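DUF2235 domain-containing protein (Pseudomonas aeruginosa, PDB 4O5P) acts as a phospholipase effector of the type VI secretion system, probably hydrolysing membrane lipids through an alpha/beta-hydrolase-type catalytic domain. Local coordinates at residues A466-L469 with E470-I473; A478-T481 with A482-D486; Y623-I626 with H627-S631. All blocks are in the same frame, centred on the assembly; numbering follows the deposited sequence.

All three contacts are local, formed along or at the start of two helices in the Tle1-like C-terminal family region, and they follow one another along the chain. Contact 1 sets up the first turn of helix 469-487, and contact 2 lies further along the same helix, with centres about 18 Å apart. Contact 3 belongs to helix 616-637, its centre about 10 Å from that of contact 2 and about 16 Å from that of contact 1. Contacts 2 and 3 touch: Ala482 CB sits 3.3 Å from Gly630 O, Ala478 meets Asp629 and Thr481 meets Ile626. Helix 469-487 thus starts against strands 7-10 and 370-375 of the mixed sheet and further along packs on helix 616-637, joining sheet to helices.

Contact 1 (A466-L469 with E470-I473); sequences AGPL and EEVI
Leu469 and Ile473, one helical turn apart, carry the apolar side of this helix start, their side chains crossing at a slant. Leu469 CD1 lies 3.8 Å from Ile473 CG1, and the CD1 methyl of Ile473 reaches toward Leu469 CG. The isoleucine owes this to its first torsion: at chi1 -69° CG1 is anti to its own carbonyl carbon and folds back over the preceding turn, 3.3 Å from Leu469 O. Pro468 and Glu471 form a second pair, arranged quite differently. Their side chains lie alongside one another and point the same way, with the ring atom Pro468 CG 3.9 Å from Glu471 CG, so the methylene part of the glutamate does the touching while its carboxylate leads away.

Pro468 is the N-cap residue, and its carbonyl serves the first turn. Val472 N gives Pro468 O a nearly straight bond of 3.2 Å, with an N-H...O angle of 162°, while Glu471 N makes a weak, bent one to the same oxygen. Ile473 N then bonds to Leu469 O at 2.9 Å. Val472 CG2 leans back to 3.8 Å from Gly467 O.

Around this turn, Leu469 and Val472 pack on Phe8 of strand 7-10, and Leu469 also meets Phe689. Glu470 bends at chi2 and forms a salt bridge to Arg350. The chemistry is therefore divided: apolar branches face the strands, while a carboxylate near the helix N-terminus, where the dipole would probably favour negative charge, ties the new helix to strand 346-353.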
# COMPACT_ATOMS: atom_id res chain seq x y z
N ALA A 466 -5.10 -11.35 -22.88
CA ALA A 466 -5.88 -11.93 -21.80
C ALA A 466 -5.18 -13.14 -21.18
O ALA A 466 -4.54 -13.93 -21.88
CB ALA A 466 -7.26 -12.34 -22.33
N GLY A 467 -5.30 -13.27 -19.86
CA GLY A 467 -4.89 -14.48 -19.19
C GLY A 467 -5.01 -14.24 -17.70
O GLY A 467 -5.38 -13.15 -17.29
N PRO A 468 -4.69 -15.25 -16.89
CA PRO A 468 -4.68 -15.01 -15.44
C PRO A 468 -3.56 -14.03 -15.09
O PRO A 468 -2.66 -13.79 -15.90
CB PRO A 468 -4.35 -16.40 -14.86
CG PRO A 468 -3.59 -17.12 -15.98
CD PRO A 468 -4.27 -16.62 -17.25
N LEU A 469 -3.60 -13.48 -13.89
CA LEU A 469 -2.62 -12.48 -13.51
C LEU A 469 -1.17 -12.92 -13.71
O LEU A 469 -0.33 -12.12 -14.14
CB LEU A 469 -2.86 -12.01 -12.09
CG LEU A 469 -1.98 -10.89 -11.54
CD1 LEU A 469 -1.93 -9.73 -12.53
CD2 LEU A 469 -2.57 -10.43 -10.21
N GLU A 470 -0.87 -14.18 -13.41
CA GLU A 470 0.49 -14.69 -13.57
C GLU A 470 1.02 -14.53 -15.01
O GLU A 470 2.14 -14.06 -15.23
CB GLU A 470 0.58 -16.16 -13.14
CG GLU A 470 0.36 -16.40 -11.66
CD GLU A 470 -1.08 -16.72 -11.28
OE1 GLU A 470 -2.02 -16.23 -11.96
OE2 GLU A 470 -1.28 -17.47 -10.29
N GLU A 471 0.21 -14.91 -15.98
CA GLU A 471 0.63 -14.83 -17.37
C GLU A 471 0.74 -13.40 -17.86
O GLU A 471 1.61 -13.09 -18.69
CB GLU A 471 -0.34 -15.60 -18.27
CG GLU A 471 -0.28 -17.10 -18.04
CD GLU A 471 1.05 -17.71 -18.42
OE1 GLU A 471 1.81 -17.13 -19.23
OE2 GLU A 471 1.37 -18.80 -17.89
N VAL A 472 -0.15 -12.54 -17.36
CA VAL A 472 -0.12 -11.14 -17.73
C VAL A 472 1.17 -10.52 -17.19
O VAL A 472 1.81 -9.72 -17.86
CB VAL A 472 -1.39 -10.36 -17.25
CG1 VAL A 472 -1.17 -8.87 -17.32
CG2 VAL A 472 -2.60 -10.73 -18.10
N ILE A 473 1.55 -10.92 -15.98
CA ILE A 473 2.79 -10.43 -15.40
C ILE A 473 4.02 -10.94 -16.16
O ILE A 473 4.96 -10.17 -16.41
CB ILE A 473 2.88 -10.76 -13.89
CG1 ILE A 473 1.86 -9.93 -13.12
CG2 ILE A 473 4.30 -10.50 -13.33
CD1 ILE A 473 1.92 -10.14 -11.64

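Contact 2 (A478-T481 with A482-D486); sequences ALIT and AWRID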
# COMPACT_ATOMS: atom_id res chain seq x y z
N ALA A 478 8.09 -9.06 -19.66
CA ALA A 478 8.84 -9.23 -20.91
C ALA A 478 8.82 -7.98 -21.78
O ALA A 478 9.83 -7.63 -22.39
CB ALA A 478 8.32 -10.43 -21.69
N LEU A 479 7.67 -7.31 -21.85
CA LEU A 479 7.54 -6.09 -22.66
C LEU A 479 8.41 -4.94 -22.14
O LEU A 479 9.18 -4.32 -22.91
CB LEU A 479 6.07 -5.66 -22.77
CG LEU A 479 5.73 -4.34 -23.46
CD1 LEU A 479 6.33 -4.28 -24.86
CD2 LEU A 479 4.20 -4.17 -23.51
N ILE A 480 8.33 -4.67 -20.85
CA ILE A 480 9.16 -3.58 -20.33
C ILE A 480 10.66 -3.96 -20.36
O ILE A 480 11.52 -3.10 -20.57
CB ILE A 480 8.68 -3.09 -18.95
CG1 ILE A 480 9.32 -1.75 -18.61
CG2 ILE A 480 8.96 -4.12 -17.89
CD1 ILE A 480 8.75 -1.06 -17.35
N THR A 481 10.96 -5.24 -20.19
CA THR A 481 12.34 -5.71 -20.38
C THR A 481 12.80 -5.39 -21.81
O THR A 481 13.89 -4.84 -22.01
CB THR A 481 12.46 -7.23 -20.15
OG1 THR A 481 12.18 -7.53 -18.77
CG2 THR A 481 13.89 -7.72 -20.49
N ALA A 482 11.98 -5.76 -22.79
CA ALA A 482 12.27 -5.46 -24.20
C ALA A 482 12.55 -3.97 -24.41
O ALA A 482 13.50 -3.62 -25.10
CB ALA A 482 11.13 -5.92 -25.11
N TRP A 483 11.74 -3.11 -23.80
CA TRP A 483 11.98 -1.66 -23.89
C TRP A 483 13.31 -1.24 -23.25
O TRP A 483 14.01 -0.37 -23.78
CB TRP A 483 10.83 -0.90 -23.24
CG TRP A 483 11.01 0.60 -23.19
CD1 TRP A 483 10.61 1.51 -24.13
CD2 TRP A 483 11.59 1.36 -22.12
NE1 TRP A 483 10.90 2.79 -23.70
CE2 TRP A 483 11.52 2.73 -22.48
CE3 TRP A 483 12.18 1.02 -20.90
CZ2 TRP A 483 12.01 3.75 -21.67
CZ3 TRP A 483 12.66 2.03 -20.08
CH2 TRP A 483 12.56 3.38 -20.47
N ARG A 484 13.64 -1.84 -22.11
CA ARG A 484 14.91 -1.56 -21.44
C ARG A 484 16.12 -2.03 -22.25
O ARG A 484 17.17 -1.42 -22.18
CB ARG A 484 14.98 -2.19 -20.04
CG ARG A 484 14.05 -1.57 -19.02
CD ARG A 484 13.94 -2.45 -17.76
NE ARG A 484 12.89 -1.90 -16.91
CZ ARG A 484 12.12 -2.63 -16.12
NH1 ARG A 484 12.28 -3.94 -16.06
NH2 ARG A 484 11.19 -2.04 -15.40
N ILE A 485 15.98 -3.12 -23.01
CA ILE A 485 17.13 -3.60 -23.79
C ILE A 485 17.62 -2.48 -24.74
O ILE A 485 18.83 -2.30 -24.96
CB ILE A 485 16.82 -4.89 -24.58
CG1 ILE A 485 16.61 -6.07 -23.62
CG2 ILE A 485 17.95 -5.23 -25.56
CD1 ILE A 485 15.95 -7.28 -24.30
N ASP A 486 16.68 -1.71 -25.28
CA ASP A 486 17.08 -0.57 -26.09
C ASP A 486 17.40 0.68 -25.27
O ASP A 486 18.50 1.21 -25.39
CB ASP A 486 16.06 -0.25 -27.19
CG ASP A 486 16.54 0.83 -28.12
OD1 ASP A 486 16.28 2.02 -27.84
OD2 ASP A 486 17.21 0.49 -29.13
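With chi1 of Ile480 at -166°, its CG1 turns away from the backbone N, and Arg484, one turn on, sends CG back beside its own N (chi1 -68°) before running extended to NE. These torsions lay the guanidinium across the isoleucine. Ile480 CG1 sits 3.6 Å above one face of that group, offset toward its rim, and Ile480 CD1 comes to 3.3 Å from Arg484 NH2. On the other branch, Ile480 CG2 is 3.8 Å from Arg484 NH1. The two chains meet obliquely, aliphatic branches against a flat cation.

The backbone beside them keeps ordinary alpha-helical bonding, including Arg484 N to Ile480 O at 2.9 Å. The methylene Arg484 CG packs 3.3 Å from that same carbonyl oxygen. Trp483 presents its ring edge to Ile480 O, and its NE1 is hydrogen-bonded to Asp656 of helix 649-657. Ile485 CG1 folds back to 3.4 Å from Thr481 O, while Thr481 OG1 is hydrogen-bonded to Thr477 O.

Every touching residue here is buried, so polar ends need partners inside the protein. Arg484 NH1 finds one in Gln340, while Ile480 CG1 covers part of one guanidinium face: the buried cation meets a polar partner at one nitrogen and hydrocarbon over its plane.

Contact 3 (Y623-I626 with H627-S631); sequences YSQI and HRDGS
Tyr623 and His627 open a run of i to i+4 side-chain contacts along one alpha-helix, 616-637, which packs against helix 469-487 in the Tle1-like C-terminal region. The two rings project side by side in the same direction, their planes 29° apart but slid so far that they barely overlap, with centroids 5.5 Å apart. The nearest approach is Tyr623 OH to His627 CD2, 3.4 Å. Both polar ends are held by the neighbouring helix 571-587: Tyr623 OH bonds to Asp585 O and His627 NE2 to Tyr586 O, and the Tyr586 ring stacks on the histidine.

One residue further on, Arg628 and Ser624 form the next pair; Arg628 has its CG beside the backbone N (chi1 -57°), which brings that methylene to 3.1 Å from Ser624 O. The chain then bends at chi3 and returns its guanidinium over Ser624, with NH2 3.4 Å from Ser624 CB and the serine carbonyl oxygen under one face. Gln625 and Asp629 meet obliquely through Gln625 CG, which lies 3.5 Å from Asp629 OD2; that carboxylate oxygen is claimed by a salt bridge to Arg474 of helix 469-487.

Ile626 also faces that helix, resting on Thr477. At the far end, His627 O accepts two bonds from Ser631, which approach from opposite faces of the carbonyl plane: the backbone N at 3.0 Å and the hydroxyl OG at 2.8 Å.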
# COMPACT_ATOMS: atom_id res chain seq x y z
N TYR A 623 15.06 -15.44 -14.07
CA TYR A 623 16.04 -14.64 -14.81
C TYR A 623 16.04 -15.08 -16.26
O TYR A 623 15.98 -14.25 -17.17
CB TYR A 623 17.45 -14.78 -14.23
CG TYR A 623 18.52 -14.11 -15.08
CD1 TYR A 623 19.04 -14.75 -16.21
CD2 TYR A 623 19.02 -12.86 -14.76
CE1 TYR A 623 19.99 -14.16 -17.01
CE2 TYR A 623 20.00 -12.25 -15.55
CZ TYR A 623 20.47 -12.91 -16.68
OH TYR A 623 21.44 -12.34 -17.49
N SER A 624 16.13 -16.39 -16.48
CA SER A 624 16.22 -16.88 -17.85
C SER A 624 14.97 -16.65 -18.69
O SER A 624 15.06 -16.28 -19.85
CB SER A 624 16.66 -18.35 -17.87
OG SER A 624 17.99 -18.47 -17.37
N GLN A 625 13.80 -16.88 -18.11
CA GLN A 625 12.56 -16.63 -18.85
C GLN A 625 12.43 -15.14 -19.21
O GLN A 625 12.06 -14.79 -20.32
CB GLN A 625 11.36 -17.12 -18.04
CG GLN A 625 10.04 -17.17 -18.82
CD GLN A 625 8.96 -17.88 -18.03
OE1 GLN A 625 8.86 -19.11 -18.04
NE2 GLN A 625 8.16 -17.11 -17.31
N ILE A 626 12.76 -14.27 -18.26
CA ILE A 626 12.67 -12.84 -18.51
C ILE A 626 13.66 -12.43 -19.61
O ILE A 626 13.32 -11.69 -20.52
CB ILE A 626 12.91 -12.03 -17.23
CG1 ILE A 626 11.70 -12.17 -16.29
CG2 ILE A 626 13.09 -10.53 -17.54
CD1 ILE A 626 11.95 -11.66 -14.87
N HIS A 627 14.88 -12.95 -19.53
CA HIS A 627 15.90 -12.64 -20.52
C HIS A 627 15.45 -13.08 -21.92
O HIS A 627 15.48 -12.30 -22.86
CB HIS A 627 17.21 -13.31 -20.14
CG HIS A 627 18.42 -12.66 -20.73
ND1 HIS A 627 18.79 -12.86 -22.04
CD2 HIS A 627 19.35 -11.85 -20.18
CE1 HIS A 627 19.91 -12.18 -22.27
NE2 HIS A 627 20.27 -11.57 -21.16
N ARG A 628 14.99 -14.33 -22.03
CA ARG A 628 14.50 -14.86 -23.31
C ARG A 628 13.25 -14.18 -23.90
O ARG A 628 13.28 -13.75 -25.07
CB ARG A 628 14.26 -16.37 -23.20
CG ARG A 628 15.50 -17.14 -22.77
CD ARG A 628 15.30 -18.64 -22.93
NE ARG A 628 15.80 -19.40 -21.79
CZ ARG A 628 17.08 -19.60 -21.52
NH1 ARG A 628 18.01 -19.09 -22.32
NH2 ARG A 628 17.45 -20.32 -20.47
N ASP A 629 12.16 -14.14 -23.13
CA ASP A 629 10.93 -13.43 -23.53
C ASP A 629 11.25 -11.98 -23.90
O ASP A 629 10.82 -11.48 -24.95
CB ASP A 629 9.86 -13.37 -22.40
CG ASP A 629 9.33 -14.74 -21.95
OD1 ASP A 629 9.63 -15.80 -22.56
OD2 ASP A 629 8.58 -14.74 -20.95
N GLY A 630 11.95 -11.29 -23.00
CA GLY A 630 12.39 -9.93 -23.24
C GLY A 630 13.12 -9.71 -24.56
O GLY A 630 12.77 -8.82 -25.34
N SER A 631 14.14 -10.53 -24.82
CA SER A 631 14.89 -10.41 -26.07
C SER A 631 14.00 -10.64 -27.31
O SER A 631 14.02 -9.85 -28.31
CB SER A 631 16.05 -11.40 -26.04
OG SER A 631 16.90 -11.13 -24.94